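Local coordinates for RabGDI protein (Plasmodium falciparum 3D7, PDB 3P1W), which probably acts as a Rab GDP-dissociation inhibitor, keeping Rab GTPases in their GDP-bound form during vesicle transport, at residues I330-N335 with K377-V382. Numbering follows the deposited sequence.
Sequences ICILSN and KYIAIV
Lys377 NZ has two partners beside Ser334: a bridging water and Glu406. NZ donates to the water 3.0 Å away, and that water donates to Ser334 O. NZ also makes a salt bridge with Glu406 OE2, which accepts a hydrogen bond from Ser334 OG as well. This polar cluster closes an antiparallel strand pair within a mixed beta sheet. Strand 320-333 lies between strands 378-385 and 405-418. Four backbone bonds join the pair in two hydrogen-bonded couples, Cys331 with Ala380 and Leu333 with Tyr378. The bond from Leu333 N to Tyr378 O is 2.7 Å long and nearly straight, with 173° at the hydrogen.

Ile330, Ile332, Ile379 and Ile381 share one face of the sheet. Ile379 is modelled in two conformers, and the close approach of its CD1 to Ile332 CG1 in one of them is doubtful. In that conformer Ile379 CG2 meets Ile330 CG2. Ile330 and Ile381 lie side by side, with their CG1 atoms 4.0 Å apart.

The other face carries Cys331, Leu333, Tyr378 and Ala380. Leu333 CD1 rests 3.9 Å from Ala380 CB. Leu399 of helix 396-400 touches Cys331 here. After Leu333 the chain folds over the tyrosine, and the Asn335 backbone covers one ring face near its rim, with Asn335 C 3.4 Å from Tyr378 CD2.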
# COMPACT_ATOMS: atom_id res chain seq x y z
N ILE A 330 -4.64 -11.67 -8.90
CA ILE A 330 -4.18 -10.97 -10.09
C ILE A 330 -4.93 -11.50 -11.30
O ILE A 330 -4.93 -12.71 -11.56
CB ILE A 330 -2.66 -11.16 -10.27
CG1 ILE A 330 -1.90 -10.54 -9.08
CG2 ILE A 330 -2.20 -10.58 -11.64
CD1 ILE A 330 -0.42 -10.97 -8.93
N CYS A 331 -5.58 -10.60 -12.05
CA CYS A 331 -6.43 -10.97 -13.17
C CYS A 331 -5.96 -10.26 -14.44
O CYS A 331 -5.82 -9.04 -14.46
CB CYS A 331 -7.86 -10.52 -12.93
SG CYS A 331 -8.57 -11.03 -11.38
N ILE A 332 -5.71 -11.04 -15.48
CA ILE A 332 -5.41 -10.47 -16.79
C ILE A 332 -6.74 -10.21 -17.46
O ILE A 332 -7.56 -11.14 -17.61
CB ILE A 332 -4.57 -11.42 -17.64
CG1 ILE A 332 -3.16 -11.56 -17.05
CG2 ILE A 332 -4.44 -10.90 -19.06
CD1 ILE A 332 -2.30 -12.60 -17.73
N LEU A 333 -6.94 -8.97 -17.88
CA LEU A 333 -8.15 -8.55 -18.63
C LEU A 333 -7.83 -8.16 -20.07
O LEU A 333 -6.70 -7.74 -20.37
CB LEU A 333 -8.79 -7.34 -17.94
CG LEU A 333 -9.00 -7.36 -16.43
CD1 LEU A 333 -9.67 -6.07 -15.92
CD2 LEU A 333 -9.79 -8.56 -16.04
N SER A 334 -8.83 -8.32 -20.95
CA SER A 334 -8.76 -7.93 -22.36
C SER A 334 -9.03 -6.43 -22.57
O SER A 334 -8.74 -5.89 -23.64
CB SER A 334 -9.84 -8.69 -23.17
OG SER A 334 -9.96 -10.06 -22.78
N ASN A 335 -9.64 -5.79 -21.58
CA ASN A 335 -10.12 -4.41 -21.70
C ASN A 335 -10.10 -3.73 -20.34
O ASN A 335 -10.00 -4.42 -19.32
CB ASN A 335 -11.55 -4.41 -22.22
CG ASN A 335 -11.62 -4.72 -23.71
OD1 ASN A 335 -11.08 -3.97 -24.55
ND2 ASN A 335 -12.25 -5.84 -24.05
N LYS A 377 -3.55 -5.33 -23.09
CA LYS A 377 -3.93 -6.14 -21.92
C LYS A 377 -3.86 -5.29 -20.65
O LYS A 377 -3.16 -4.27 -20.59
CB LYS A 377 -3.05 -7.39 -21.80
CG LYS A 377 -3.12 -8.38 -22.97
CD LYS A 377 -4.52 -8.97 -23.20
CE LYS A 377 -4.57 -9.78 -24.50
NZ LYS A 377 -5.94 -10.08 -24.96
N TYR A 378 -4.61 -5.71 -19.64
CA TYR A 378 -4.68 -5.01 -18.37
C TYR A 378 -4.54 -6.03 -17.24
O TYR A 378 -4.87 -7.22 -17.42
CB TYR A 378 -6.02 -4.29 -18.21
CG TYR A 378 -6.32 -3.35 -19.35
CD1 TYR A 378 -6.19 -1.98 -19.18
CD2 TYR A 378 -6.69 -3.82 -20.60
CE1 TYR A 378 -6.43 -1.11 -20.22
CE2 TYR A 378 -6.94 -2.97 -21.65
CZ TYR A 378 -6.80 -1.61 -21.45
OH TYR A 378 -7.05 -0.72 -22.47
N ILE A 379 -4.11 -5.54 -16.09
CA ILE A 379 -4.03 -6.34 -14.88
C ILE A 379 -4.84 -5.67 -13.76
O ILE A 379 -4.56 -4.53 -13.40
CB ILE A 379 -2.56 -6.50 -14.43
CG1 ILE A 379 -1.84 -7.47 -15.35
CG2 ILE A 379 -2.50 -7.08 -13.05
CD1 ILE A 379 -2.28 -8.87 -15.12
N ALA A 380 -5.82 -6.39 -13.22
CA ALA A 380 -6.58 -5.93 -12.06
C ALA A 380 -6.24 -6.86 -10.89
O ALA A 380 -6.31 -8.07 -11.04
CB ALA A 380 -8.11 -5.96 -12.34
N ILE A 381 -5.89 -6.27 -9.76
CA ILE A 381 -5.49 -7.01 -8.58
C ILE A 381 -6.49 -6.73 -7.47
O ILE A 381 -6.58 -5.61 -6.96
CB ILE A 381 -4.08 -6.63 -8.15
CG1 ILE A 381 -3.11 -6.71 -9.35
CG2 ILE A 381 -3.63 -7.54 -6.97
CD1 ILE A 381 -2.94 -5.41 -10.18
N VAL A 382 -7.24 -7.77 -7.12
CA VAL A 382 -8.24 -7.70 -6.06
C VAL A 382 -7.59 -8.16 -4.77
O VAL A 382 -7.00 -9.22 -4.76
CB VAL A 382 -9.45 -8.58 -6.38
CG1 VAL A 382 -10.47 -8.54 -5.23
CG2 VAL A 382 -10.12 -8.17 -7.72
O HOH W 1 -7.30 -7.50 -25.55